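Local atomic coordinates of acetyl xylan esterase (Paenibacillus sp. R4, PDB entry 6AGQ), a protein that removes acetyl groups as a cold-active acetyl xylan esterase of the alpha/beta-hydrolase clan, probably acting on acetylated xylan. Residues 17-22 / 255-260; 264-269 / 287-292; 213-218 / 245-250; 25-30 / 251-256. All blocks are in the same frame, centred on the assembly; numbering follows the deposited sequence.

Contact 1 of 4, residues 17-22 / 255-260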
loop_
_atom_site.group_PDB
_atom_site.type_symbol
_atom_site.label_atom_id
_atom_site.label_comp_id
_atom_site.label_asym_id
_atom_site.label_seq_id
_atom_site.Cartn_x
_atom_site.Cartn_y
_atom_site.Cartn_z
ATOM N N GLU A 17 -30.699 -0.532 20.733
ATOM C CA GLU A 17 -32.046 0.071 20.744
ATOM C C GLU A 17 -32.495 0.483 19.324
ATOM O O GLU A 17 -31.693 0.937 18.493
ATOM C CB GLU A 17 -32.093 1.248 21.785
ATOM C CG GLU A 17 -32.707 2.591 21.341
ATOM C CD GLU A 17 -32.634 3.731 22.398
ATOM O OE1 GLU A 17 -31.773 3.726 23.312
ATOM O OE2 GLU A 17 -33.449 4.676 22.317
ATOM N N LEU A 18 -33.770 0.296 19.014
ATOM C CA LEU A 18 -34.279 0.797 17.739
ATOM C C LEU A 18 -34.252 2.354 17.697
ATOM O O LEU A 18 -34.429 3.039 18.689
ATOM C CB LEU A 18 -35.677 0.262 17.424
ATOM C CG LEU A 18 -35.781 -1.261 17.270
ATOM C CD1 LEU A 18 -37.251 -1.699 17.231
ATOM C CD2 LEU A 18 -35.046 -1.747 16.019
ATOM N N THR A 19 -33.992 2.881 16.511
ATOM C CA THR A 19 -33.913 4.288 16.283
ATOM C C THR A 19 -35.106 4.785 15.495
ATOM O O THR A 19 -35.115 5.962 15.126
ATOM C CB THR A 19 -32.649 4.557 15.473
ATOM O OG1 THR A 19 -32.738 3.878 14.197
ATOM C CG2 THR A 19 -31.399 4.042 16.285
ATOM N N ASN A 20 -36.067 3.906 15.158
ATOM C CA ASN A 20 -37.267 4.400 14.473
ATOM C C ASN A 20 -37.970 5.513 15.283
ATOM O O ASN A 20 -38.202 5.364 16.478
ATOM C CB ASN A 20 -38.263 3.312 14.073
ATOM C CG ASN A 20 -38.598 2.296 15.190
ATOM O OD1 ASN A 20 -39.058 1.181 14.878
ATOM N ND2 ASN A 20 -38.384 2.653 16.456
ATOM N N GLU A 21 -38.250 6.629 14.617
ATOM C CA GLU A 21 -39.035 7.699 15.193
ATOM C C GLU A 21 -40.456 7.183 15.363
ATOM O O GLU A 21 -40.807 6.092 14.821
ATOM C CB GLU A 21 -39.085 8.882 14.232
ATOM C CG GLU A 21 -37.742 9.505 13.898
ATOM C CD GLU A 21 -37.215 10.374 15.018
ATOM O OE1 GLU A 21 -37.706 11.518 15.173
ATOM O OE2 GLU A 21 -36.294 9.933 15.731
ATOM N N THR A 22 -41.286 7.960 16.069
ATOM C CA THR A 22 -42.662 7.520 16.377
ATOM C C THR A 22 -43.505 7.364 15.140
ATOM O O THR A 22 -44.359 6.486 15.078
ATOM C CB THR A 22 -43.452 8.523 17.228
ATOM O OG1 THR A 22 -42.558 9.315 17.993
ATOM C CG2 THR A 22 -44.408 7.774 18.132
ATOM N N GLY A 255 -31.993 -0.752 7.998
ATOM C CA GLY A 255 -32.361 -2.175 7.987
ATOM C C GLY A 255 -32.659 -2.796 9.353
ATOM O O GLY A 255 -33.467 -3.700 9.452
ATOM N N MET A 256 -32.008 -2.323 10.396
ATOM C CA MET A 256 -32.336 -2.731 11.764
ATOM C C MET A 256 -33.803 -2.401 12.164
ATOM O O MET A 256 -34.521 -3.221 12.745
ATOM C CB MET A 256 -31.359 -2.024 12.684
ATOM C CG MET A 256 -31.550 -2.236 14.176
ATOM S SD MET A 256 -30.144 -1.441 14.967
ATOM C CE MET A 256 -30.651 0.277 15.092
ATOM N N ASN A 257 -34.265 -1.207 11.822
ATOM C CA ASN A 257 -35.681 -0.880 11.984
ATOM C C ASN A 257 -36.615 -1.646 11.039
ATOM O O ASN A 257 -37.736 -1.953 11.463
ATOM C CB ASN A 257 -35.906 0.638 11.828
ATOM C CG ASN A 257 -35.166 1.425 12.864
ATOM O OD1 ASN A 257 -35.033 0.993 14.023
ATOM N ND2 ASN A 257 -34.672 2.592 12.472
ATOM N N MET A 258 -36.214 -1.875 9.751
ATOM C CA MET A 258 -36.985 -2.775 8.871
ATOM C C MET A 258 -37.106 -4.208 9.411
ATOM O O MET A 258 -38.207 -4.811 9.378
ATOM C CB MET A 258 -36.334 -2.902 7.465
ATOM C CG MET A 258 -36.218 -1.606 6.714
ATOM S SD MET A 258 -37.841 -0.924 6.519
ATOM C CE MET A 258 -37.342 0.681 5.872
ATOM N N ALA A 259 -35.979 -4.751 9.883
ATOM C CA ALA A 259 -35.925 -6.138 10.484
ATOM C C ALA A 259 -36.976 -6.385 11.550
ATOM O O ALA A 259 -37.531 -7.461 11.658
ATOM C CB ALA A 259 -34.562 -6.420 11.102
ATOM N N SER A 260 -37.269 -5.338 12.304
ATOM C CA SER A 260 -38.264 -5.389 13.390
ATOM C C SER A 260 -39.713 -5.612 12.861
ATOM O O SER A 260 -40.594 -5.971 13.611
ATOM C CB SER A 260 -38.143 -4.070 14.159
ATOM O OG SER A 260 -39.355 -3.722 14.721
#
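Asn257 presents its side-chain amide to the loop 17-22 and holds two groups of Thr19. Asn257 OD1 accepts from Thr19 N at 3.3 Å. The donor lies in the carbonyl plane, on a lone pair, but the bond is bent, with 142° at the hydrogen. Asn257 ND2 makes the straighter bond, 2.9 Å to Thr19 OG1, close to the amide plane. Thr19 OG1 stands between its own backbone N and carbonyl carbon (chi1 62°), which keeps the hydroxyl near the N-H that Asn257 also holds. Asn257 ND2 has a second acceptor in Ser251 O. The Asn20 amide stacks on that of Asn257, the planes 14° apart, and Arg261 NH1 donates to Asn20 OD1.

This is the tight part. Leu18 flanks it, with CD2 3.4 Å from Asn257 OD1 and 4.0 Å from Met256 CG. The Met256 chain bends at its last torsion. Its CE touches Glu17 O at 3.6 Å and also Thr19 CG2, the Met256 and Thr19 side chains crossing at about a right angle.

The other side is looser. Leu18 CD1 only brushes Ser260 OG at 3.8 Å, and both residues are partly exposed. The Glu17 side chain is exposed and starts away from the helix.

The contact fastens the loop before helix 24-36 to the short helix 255-259. A bound zinc ion lies about 4 Å from the Thr19 side chain. Asn257 OD1 accepts and ND2 donates to two acceptors, Thr19 OG1 and Ser251 O, which probably fixes which way round the buried amide sits.

Contact 2 of 4, residues 264-269 / 287-292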
loop_
_atom_site.group_PDB
_atom_site.type_symbol
_atom_site.label_atom_id
_atom_site.label_comp_id
_atom_site.label_asym_id
_atom_site.label_seq_id
_atom_site.Cartn_x
_atom_site.Cartn_y
_atom_site.Cartn_z
ATOM N N ALA A 264 -41.540 -12.751 7.398
ATOM C CA ALA A 264 -40.849 -13.699 6.563
ATOM C C ALA A 264 -39.763 -14.452 7.322
ATOM O O ALA A 264 -39.142 -13.926 8.219
ATOM C CB ALA A 264 -40.250 -12.979 5.298
ATOM N N ARG A 265 -39.574 -15.706 6.931
ATOM C CA ARG A 265 -38.450 -16.537 7.333
ATOM C C ARG A 265 -37.203 -16.032 6.639
ATOM O O ARG A 265 -37.260 -15.820 5.446
ATOM C CB ARG A 265 -38.726 -18.018 6.952
ATOM C CG ARG A 265 -37.565 -18.947 7.241
ATOM C CD ARG A 265 -37.833 -20.410 6.849
ATOM N NE ARG A 265 -39.100 -20.872 7.379
ATOM C CZ ARG A 265 -39.306 -21.448 8.571
ATOM N NH1 ARG A 265 -38.311 -21.733 9.427
ATOM N NH2 ARG A 265 -40.557 -21.821 8.876
ATOM N N THR A 266 -36.100 -15.873 7.364
ATOM C CA THR A 266 -34.901 -15.167 6.866
ATOM C C THR A 266 -33.636 -16.024 7.004
ATOM O O THR A 266 -33.454 -16.687 8.046
ATOM C CB THR A 266 -34.669 -13.897 7.673
ATOM O OG1 THR A 266 -35.845 -13.098 7.622
ATOM C CG2 THR A 266 -33.515 -13.053 7.119
ATOM N N LEU A 267 -32.812 -16.036 5.939
ATOM C CA LEU A 267 -31.484 -16.673 5.913
ATOM C C LEU A 267 -30.520 -15.570 5.616
ATOM O O LEU A 267 -30.448 -15.082 4.448
ATOM C CB LEU A 267 -31.347 -17.727 4.804
ATOM C CG LEU A 267 -29.926 -18.338 4.606
ATOM C CD1 LEU A 267 -29.538 -19.191 5.796
ATOM C CD2 LEU A 267 -29.799 -19.198 3.378
ATOM N N MET A 268 -29.754 -15.199 6.629
ATOM C CA MET A 268 -28.705 -14.234 6.515
ATOM C C MET A 268 -27.265 -14.780 6.490
ATOM O O MET A 268 -26.888 -15.511 7.371
ATOM C CB MET A 268 -28.847 -13.206 7.636
ATOM C CG MET A 268 -27.937 -12.011 7.372
ATOM S SD MET A 268 -27.955 -10.689 8.557
ATOM C CE MET A 268 -29.683 -10.158 8.563
ATOM N N ALA A 269 -26.464 -14.355 5.515
ATOM C CA ALA A 269 -25.007 -14.484 5.515
ATOM C C ALA A 269 -24.282 -13.305 6.175
ATOM O O ALA A 269 -24.544 -12.122 5.867
ATOM C CB ALA A 269 -24.486 -14.582 4.072
ATOM N N ASN A 287 -30.676 -9.692 14.854
ATOM C CA ASN A 287 -31.203 -9.899 16.224
ATOM C C ASN A 287 -32.527 -9.180 16.514
ATOM O O ASN A 287 -33.121 -9.403 17.575
ATOM C CB ASN A 287 -30.132 -9.517 17.272
ATOM C CG ASN A 287 -29.026 -10.530 17.348
ATOM O OD1 ASN A 287 -29.263 -11.702 17.123
ATOM N ND2 ASN A 287 -27.812 -10.091 17.634
ATOM N N HIS A 288 -32.988 -8.353 15.577
ATOM C CA HIS A 288 -34.307 -7.728 15.596
ATOM C C HIS A 288 -35.357 -8.337 14.658
ATOM O O HIS A 288 -36.490 -7.956 14.686
ATOM C CB HIS A 288 -34.163 -6.208 15.266
ATOM C CG HIS A 288 -33.784 -5.382 16.446
ATOM N ND1 HIS A 288 -32.521 -4.852 16.607
ATOM C CD2 HIS A 288 -34.488 -5.029 17.552
ATOM C CE1 HIS A 288 -32.473 -4.175 17.738
ATOM N NE2 HIS A 288 -33.650 -4.269 18.334
ATOM N N LEU A 289 -34.996 -9.289 13.835
ATOM C CA LEU A 289 -35.975 -9.973 12.970
ATOM C C LEU A 289 -37.088 -10.529 13.843
ATOM O O LEU A 289 -36.810 -11.060 14.901
ATOM C CB LEU A 289 -35.301 -11.094 12.199
ATOM C CG LEU A 289 -34.281 -10.633 11.127
ATOM C CD1 LEU A 289 -33.548 -11.825 10.601
ATOM C CD2 LEU A 289 -34.945 -9.914 9.959
ATOM N N ALA A 290 -38.326 -10.338 13.427
ATOM C CA ALA A 290 -39.472 -10.792 14.186
ATOM C C ALA A 290 -39.799 -12.282 13.856
ATOM O O ALA A 290 -40.270 -13.017 14.735
ATOM C CB ALA A 290 -40.678 -9.879 13.921
ATOM N N GLY A 291 -39.509 -12.751 12.638
ATOM C CA GLY A 291 -39.917 -14.122 12.238
ATOM C C GLY A 291 -38.786 -15.117 12.396
ATOM O O GLY A 291 -37.701 -14.734 12.759
ATOM N N PRO A 292 -38.998 -16.390 12.026
ATOM C CA PRO A 292 -37.891 -17.369 12.013
ATOM C C PRO A 292 -36.699 -16.961 11.175
ATOM O O PRO A 292 -36.859 -16.309 10.139
ATOM C CB PRO A 292 -38.521 -18.624 11.385
ATOM C CG PRO A 292 -40.009 -18.368 11.384
ATOM C CD PRO A 292 -40.192 -16.891 11.337
HETATM O O HOH W 1 -37.280 -13.288 9.889
#
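Pro292 O is gripped by three groups. Thr266 N gives it a hydrogen bond of 2.9 Å, water 1 donates to it at 3.1 Å, and Arg265 CA makes a CA-H...O contact. The Thr266 donor is tilted 21° from the carbonyl plane. The contact belongs to a beta-alpha-beta crossover of the alpha/beta-hydrolase sheet. Strand 265-271 leads through helix 279-286 and the loop 287-292 into the parallel strand 293-298, the outermost on that side of the sheet in this chain. The bond from Thr266 N joins the start of one strand to the residue just before the other. The backbones of Thr266 and Met268 also bond to that of Glu294, which continues the parallel pairing.

A buried apolar pair and a more exposed pair flank this bond. Leu289 reaches Thr266 tip to tip, CD1 to CG2 at 3.7 Å, and both residues are buried. Pro292 is exposed. Its CB and CG come over one face of the Arg265 guanidinium, toward the rim, with CB 3.7 Å from NH1. The Arg265 chain runs extended and then bends at chi3 (-50°), which folds the guanidinium back over the proline. Arg265 also makes a cation-pi contact with Tyr320 of helix 309-320.

Water 1 fills the corner between the segments. It donates to Ala264 O at 2.6 Å as well as to Pro292 O, and it accepts from Thr266 OG1 at 2.7 Å.

Contact 3 of 4, residues 213-218 / 245-250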
loop_
_atom_site.group_PDB
_atom_site.type_symbol
_atom_site.label_atom_id
_atom_site.label_comp_id
_atom_site.label_asym_id
_atom_site.label_seq_id
_atom_site.Cartn_x
_atom_site.Cartn_y
_atom_site.Cartn_z
ATOM N N HIS A 213 -27.749 -0.139 10.812
ATOM C CA HIS A 213 -27.172 0.488 11.954
ATOM C C HIS A 213 -26.235 1.637 11.585
ATOM O O HIS A 213 -25.049 1.588 11.925
ATOM C CB HIS A 213 -26.522 -0.626 12.805
ATOM C CG HIS A 213 -26.328 -0.253 14.237
ATOM N ND1 HIS A 213 -26.878 0.886 14.792
ATOM C CD2 HIS A 213 -25.666 -0.880 15.239
ATOM C CE1 HIS A 213 -26.533 0.964 16.070
ATOM N NE2 HIS A 213 -25.787 -0.089 16.360
ATOM N N PHE A 214 -26.776 2.625 10.844
ATOM C CA PHE A 214 -25.984 3.728 10.236
ATOM C C PHE A 214 -24.951 4.452 11.116
ATOM O O PHE A 214 -23.832 4.707 10.689
ATOM C CB PHE A 214 -26.875 4.797 9.621
ATOM C CG PHE A 214 -27.480 4.410 8.279
ATOM C CD1 PHE A 214 -26.692 4.360 7.129
ATOM C CD2 PHE A 214 -28.833 4.128 8.172
ATOM C CE1 PHE A 214 -27.230 4.035 5.899
ATOM C CE2 PHE A 214 -29.385 3.792 6.956
ATOM C CZ PHE A 214 -28.578 3.745 5.812
ATOM N N ARG A 215 -25.348 4.862 12.295
ATOM C CA ARG A 215 -24.485 5.638 13.152
ATOM C C ARG A 215 -23.278 4.812 13.638
ATOM O O ARG A 215 -22.190 5.325 13.768
ATOM C CB ARG A 215 -25.282 6.168 14.322
ATOM C CG ARG A 215 -24.525 7.204 15.150
ATOM C CD ARG A 215 -25.197 7.360 16.505
ATOM N NE ARG A 215 -26.374 8.220 16.410
ATOM C CZ ARG A 215 -26.335 9.551 16.450
ATOM N NH1 ARG A 215 -25.181 10.248 16.569
ATOM N NH2 ARG A 215 -27.470 10.197 16.354
ATOM N N ARG A 216 -23.449 3.524 13.817
ATOM C CA ARG A 216 -22.321 2.661 14.152
ATOM C C ARG A 216 -21.389 2.399 12.951
ATOM O O ARG A 216 -20.172 2.495 13.073
ATOM C CB ARG A 216 -22.786 1.373 14.791
ATOM C CG ARG A 216 -21.623 0.530 15.287
ATOM C CD ARG A 216 -22.095 -0.748 15.964
ATOM N NE ARG A 216 -20.957 -1.644 16.147
ATOM C CZ ARG A 216 -20.057 -1.564 17.145
ATOM N NH1 ARG A 216 -19.031 -2.409 17.162
ATOM N NH2 ARG A 216 -20.160 -0.665 18.121
ATOM N N SER A 217 -21.960 2.043 11.814
ATOM C CA SER A 217 -21.199 1.902 10.580
ATOM C C SER A 217 -20.257 3.075 10.410
ATOM O O SER A 217 -19.054 2.881 10.263
ATOM C CB SER A 217 -22.138 1.828 9.423
ATOM O OG SER A 217 -22.983 0.702 9.567
ATOM N N VAL A 218 -20.791 4.291 10.482
ATOM C CA VAL A 218 -19.983 5.499 10.306
ATOM C C VAL A 218 -18.919 5.703 11.376
ATOM O O VAL A 218 -17.774 5.890 11.046
ATOM C CB VAL A 218 -20.873 6.758 10.240
ATOM C CG1 VAL A 218 -20.024 8.029 10.322
ATOM C CG2 VAL A 218 -21.697 6.764 8.942
ATOM N N GLN A 245 -30.269 15.659 12.698
ATOM C CA GLN A 245 -30.992 15.554 11.432
ATOM C C GLN A 245 -30.400 14.480 10.507
ATOM O O GLN A 245 -31.149 13.674 9.957
ATOM C CB GLN A 245 -31.095 16.916 10.740
ATOM C CG GLN A 245 -32.061 17.003 9.550
ATOM C CD GLN A 245 -33.433 16.412 9.833
ATOM O OE1 GLN A 245 -34.180 16.974 10.629
ATOM N NE2 GLN A 245 -33.769 15.243 9.196
ATOM N N VAL A 246 -29.088 14.403 10.365
ATOM C CA VAL A 246 -28.515 13.378 9.461
ATOM C C VAL A 246 -28.952 11.957 9.875
ATOM O O VAL A 246 -29.508 11.245 9.049
ATOM C CB VAL A 246 -26.991 13.490 9.319
ATOM C CG1 VAL A 246 -26.425 12.297 8.574
ATOM C CG2 VAL A 246 -26.605 14.754 8.578
ATOM N N TYR A 247 -28.810 11.579 11.158
ATOM C CA TYR A 247 -29.133 10.224 11.590
ATOM C C TYR A 247 -30.625 10.010 11.779
ATOM O O TYR A 247 -31.094 8.870 11.674
ATOM C CB TYR A 247 -28.324 9.800 12.833
ATOM C CG TYR A 247 -26.834 9.683 12.511
ATOM C CD1 TYR A 247 -26.369 8.716 11.622
ATOM C CD2 TYR A 247 -25.904 10.570 13.021
ATOM C CE1 TYR A 247 -25.028 8.606 11.288
ATOM C CE2 TYR A 247 -24.553 10.475 12.681
ATOM C CZ TYR A 247 -24.120 9.481 11.855
ATOM O OH TYR A 247 -22.784 9.386 11.487
ATOM N N ARG A 248 -31.391 11.052 12.064
ATOM C CA ARG A 248 -32.855 10.889 12.044
ATOM C C ARG A 248 -33.375 10.663 10.600
ATOM O O ARG A 248 -34.229 9.840 10.404
ATOM C CB ARG A 248 -33.568 12.054 12.733
ATOM C CG ARG A 248 -35.064 12.114 12.434
ATOM C CD ARG A 248 -35.768 13.114 13.321
ATOM N NE ARG A 248 -35.361 14.483 12.982
ATOM C CZ ARG A 248 -34.557 15.269 13.709
ATOM N NH1 ARG A 248 -34.279 16.501 13.272
ATOM N NH2 ARG A 248 -34.024 14.857 14.863
ATOM N N THR A 249 -32.831 11.353 9.594
ATOM C CA THR A 249 -33.139 11.029 8.162
ATOM C C THR A 249 -32.885 9.556 7.891
ATOM O O THR A 249 -33.757 8.880 7.367
ATOM C CB THR A 249 -32.299 11.859 7.163
ATOM O OG1 THR A 249 -32.641 13.217 7.304
ATOM C CG2 THR A 249 -32.515 11.461 5.674
ATOM N N LEU A 250 -31.720 9.065 8.290
ATOM C CA LEU A 250 -31.285 7.709 7.947
ATOM C C LEU A 250 -32.038 6.604 8.703
ATOM O O LEU A 250 -32.156 5.441 8.192
ATOM C CB LEU A 250 -29.764 7.590 8.137
ATOM C CG LEU A 250 -28.888 8.477 7.187
ATOM C CD1 LEU A 250 -27.402 8.519 7.583
ATOM C CD2 LEU A 250 -28.982 8.009 5.761
#
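Arg215 lies across the ring of Tyr247, the two side chains at about a right angle. Its CG stands over the ring centre, 3.9 Å from the centroid and 6° off the normal, a CH-pi contact. The chain then bends at chi3, and the guanidinium tips over CD2, its CZ 3.6 Å from Tyr247 CD2. The guanidinium and ring planes are 40° apart. Glu243 holds Arg215 NH1 in a salt bridge. The Tyr247 hydroxyl end meets Val218, with OH 3.3 Å from CG1. Phe214 crosses Leu250, whose CB makes an off-centre CH-pi contact at 4.1 Å from the ring centroid. Phe214 CE2 also touches Leu250 O at 3.5 Å.

Replacing Tyr247 with alanine would probably open a gap beside Val218 and leave the Arg215 chain without the ring it lies on, freer to swing.

No hydrogen bond crosses the contact. The short helix segments pass 10.8 Å apart at 124°, within the helical region between strands 203-207 and 265-271. Helix 226-236 adds Tyr226 against Phe214 and Ile229 against Val218, while helix 279-286 packs on His213 at the start of helix 214-219.

Contact 4 of 4, residues 25-30 / 251-256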
loop_
_atom_site.group_PDB
_atom_site.type_symbol
_atom_site.label_atom_id
_atom_site.label_comp_id
_atom_site.label_asym_id
_atom_site.label_seq_id
_atom_site.Cartn_x
_atom_site.Cartn_y
_atom_site.Cartn_z
ATOM N N ASP A 25 -43.999 4.298 10.790
ATOM C CA ASP A 25 -45.057 3.649 9.978
ATOM C C ASP A 25 -45.887 4.658 9.177
ATOM O O ASP A 25 -46.160 4.448 7.966
ATOM C CB ASP A 25 -45.928 2.704 10.797
ATOM C CG ASP A 25 -45.112 1.564 11.415
ATOM O OD1 ASP A 25 -44.219 1.017 10.724
ATOM O OD2 ASP A 25 -45.332 1.218 12.604
ATOM N N LEU A 26 -46.229 5.773 9.809
ATOM C CA LEU A 26 -46.895 6.866 9.078
ATOM C C LEU A 26 -46.080 7.396 7.842
ATOM O O LEU A 26 -46.636 7.557 6.764
ATOM C CB LEU A 26 -47.258 8.007 10.017
ATOM C CG LEU A 26 -47.865 9.256 9.356
ATOM C CD1 LEU A 26 -49.192 8.875 8.724
ATOM C CD2 LEU A 26 -48.026 10.391 10.373
ATOM N N PHE A 27 -44.802 7.679 8.009
ATOM C CA PHE A 27 -43.956 8.133 6.869
ATOM C C PHE A 27 -44.051 7.140 5.699
ATOM O O PHE A 27 -44.249 7.568 4.550
ATOM C CB PHE A 27 -42.513 8.290 7.306
ATOM C CG PHE A 27 -41.557 8.532 6.180
ATOM C CD1 PHE A 27 -41.332 9.822 5.711
ATOM C CD2 PHE A 27 -40.856 7.481 5.609
ATOM C CE1 PHE A 27 -40.431 10.041 4.668
ATOM C CE2 PHE A 27 -39.967 7.679 4.568
ATOM C CZ PHE A 27 -39.744 8.964 4.102
ATOM N N TRP A 28 -43.939 5.834 6.002
ATOM C CA TRP A 28 -43.989 4.807 4.995
ATOM C C TRP A 28 -45.364 4.574 4.367
ATOM O O TRP A 28 -45.454 4.363 3.121
ATOM C CB TRP A 28 -43.318 3.486 5.418
ATOM C CG TRP A 28 -41.821 3.600 5.417
ATOM C CD1 TRP A 28 -40.983 3.558 6.507
ATOM C CD2 TRP A 28 -40.979 3.782 4.276
ATOM N NE1 TRP A 28 -39.704 3.734 6.107
ATOM C CE2 TRP A 28 -39.661 3.877 4.750
ATOM C CE3 TRP A 28 -41.222 3.908 2.898
ATOM C CZ2 TRP A 28 -38.567 4.055 3.901
ATOM C CZ3 TRP A 28 -40.144 4.115 2.049
ATOM C CH2 TRP A 28 -38.830 4.218 2.562
ATOM N N ASP A 29 -46.443 4.563 5.123
ATOM C CA ASP A 29 -47.697 4.325 4.389
ATOM C C ASP A 29 -48.192 5.548 3.586
ATOM O O ASP A 29 -48.920 5.363 2.618
ATOM C CB ASP A 29 -48.778 3.583 5.175
ATOM C CG ASP A 29 -48.894 4.055 6.533
ATOM O OD1 ASP A 29 -48.582 5.245 6.683
ATOM O OD2 ASP A 29 -49.237 3.254 7.438
ATOM N N ASN A 30 -47.749 6.767 3.931
ATOM C CA ASN A 30 -47.893 7.910 3.025
ATOM C C ASN A 30 -47.088 7.691 1.736
ATOM O O ASN A 30 -47.605 7.897 0.637
ATOM C CB ASN A 30 -47.424 9.260 3.656
ATOM C CG ASN A 30 -48.425 9.834 4.699
ATOM O OD1 ASN A 30 -49.594 9.426 4.795
ATOM N ND2 ASN A 30 -47.941 10.766 5.498
ATOM N N SER A 251 -32.584 6.949 9.893
ATOM C CA SER A 251 -33.326 5.964 10.692
ATOM C C SER A 251 -34.584 5.365 9.981
ATOM O O SER A 251 -34.909 4.196 10.140
ATOM C CB SER A 251 -33.713 6.611 12.063
ATOM O OG SER A 251 -34.714 7.653 11.847
ATOM N N TYR A 252 -35.262 6.173 9.183
ATOM C CA TYR A 252 -36.387 5.721 8.331
ATOM C C TYR A 252 -36.019 4.646 7.324
ATOM O O TYR A 252 -36.902 3.914 6.876
ATOM C CB TYR A 252 -37.020 6.902 7.591
ATOM C CG TYR A 252 -37.717 7.868 8.526
ATOM C CD1 TYR A 252 -39.047 7.654 8.922
ATOM C CD2 TYR A 252 -37.054 8.982 9.029
ATOM C CE1 TYR A 252 -39.682 8.541 9.789
ATOM C CE2 TYR A 252 -37.688 9.871 9.886
ATOM C CZ TYR A 252 -38.987 9.650 10.264
ATOM O OH TYR A 252 -39.594 10.530 11.152
ATOM N N PHE A 253 -34.730 4.534 7.007
ATOM C CA PHE A 253 -34.238 3.621 5.986
ATOM C C PHE A 253 -33.342 2.527 6.559
ATOM O O PHE A 253 -32.769 1.699 5.806
ATOM C CB PHE A 253 -33.502 4.430 4.914
ATOM C CG PHE A 253 -34.262 5.556 4.456
ATOM C CD1 PHE A 253 -35.232 5.386 3.479
ATOM C CD2 PHE A 253 -34.082 6.808 5.021
ATOM C CE1 PHE A 253 -36.039 6.442 3.109
ATOM C CE2 PHE A 253 -34.892 7.854 4.677
ATOM C CZ PHE A 253 -35.828 7.681 3.682
ATOM N N ASP A 254 -33.228 2.480 7.885
ATOM C CA ASP A 254 -32.253 1.616 8.533
ATOM C C ASP A 254 -32.767 0.163 8.579
ATOM O O ASP A 254 -33.818 -0.124 9.145
ATOM C CB ASP A 254 -31.911 2.118 9.929
ATOM C CG ASP A 254 -30.616 1.512 10.483
ATOM O OD1 ASP A 254 -30.467 0.258 10.504
ATOM O OD2 ASP A 254 -29.745 2.304 10.915
ATOM N N GLY A 255 -31.993 -0.752 7.998
ATOM C CA GLY A 255 -32.361 -2.175 7.987
ATOM C C GLY A 255 -32.659 -2.796 9.353
ATOM O O GLY A 255 -33.467 -3.700 9.452
ATOM N N MET A 256 -32.008 -2.323 10.396
ATOM C CA MET A 256 -32.336 -2.731 11.764
ATOM C C MET A 256 -33.803 -2.401 12.164
ATOM O O MET A 256 -34.521 -3.221 12.745
ATOM C CB MET A 256 -31.359 -2.024 12.684
ATOM C CG MET A 256 -31.550 -2.236 14.176
ATOM S SD MET A 256 -30.144 -1.441 14.967
ATOM C CE MET A 256 -30.651 0.277 15.092
#
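The tight connection between helices 243-251 and 255-259 packs Tyr252 and Phe253 on Phe27 and Trp28 of helix 24-36, near the N-terminus. A type I beta turn runs from Ser251 to Asp254. This joins the N-terminal part of the chain to the helical region that follows strand 203-207 of the alpha/beta-hydrolase fold.

The one hydrogen bond across the contact runs from Trp28 NE1 to Tyr252 O, 2.9 Å long. The oxygen lies in the indole plane, at the ring edge. The donor is tilted 18° from the carbonyl plane. Trp28 CG stands anti to its carbonyl carbon (chi1 -74°), and the indole reaches the turn although its CB does not point there. Beyond the bond, Trp28 CZ2 touches Phe253 CE1 at 3.6 Å, the side chains crossing at about a right angle.

Phe27 packs obliquely on Tyr252. Its CB is 3.8 Å from Tyr252 CE1, and the ring planes are 46° apart. Phe27 CZ also meets Phe253 CZ at 4.1 Å. Phe27 CE2 in turn covers a face of the Trp28 ring. The Tyr252 hydroxyl is bonded to Asp23.

A phenylalanine in place of Trp28 would probably leave Tyr252 O without this donor and weaken the packing on Phe253.

Asp254, the last residue of the turn, is the N-cap of helix 255-259. Its carboxylate also takes His213 N and Phe214 N, and its OD1 accepts from Met256 N at 3.0 Å through the anti lone pair.

How the contacts relate
Contacts 3 and 4 are buried, while contacts 1 and 2 are partly buried and open at their edges to exposed residues such as Glu17 and Pro292. Contact 1 brings the loop 17-22 to helix 255-259, and contact 4 brings helix 24-36 to the turn just before it. Asn257 of contact 1 bonds Ser251 O of contact 4. Asp254 of contact 4 binds the start of 213-218 in contact 3. Contact 2 stands apart on the sheet, with its centre about 22 Å from that of contact 3. Its His288 and Leu289 still touch helix 255-259. Chemistry follows place: side-chain amide bonds in contact 1, main-chain and water bonds in contact 2, ring faces without hydrogen bonds in contact 3, and aromatic packing with one indole bond in contact 4.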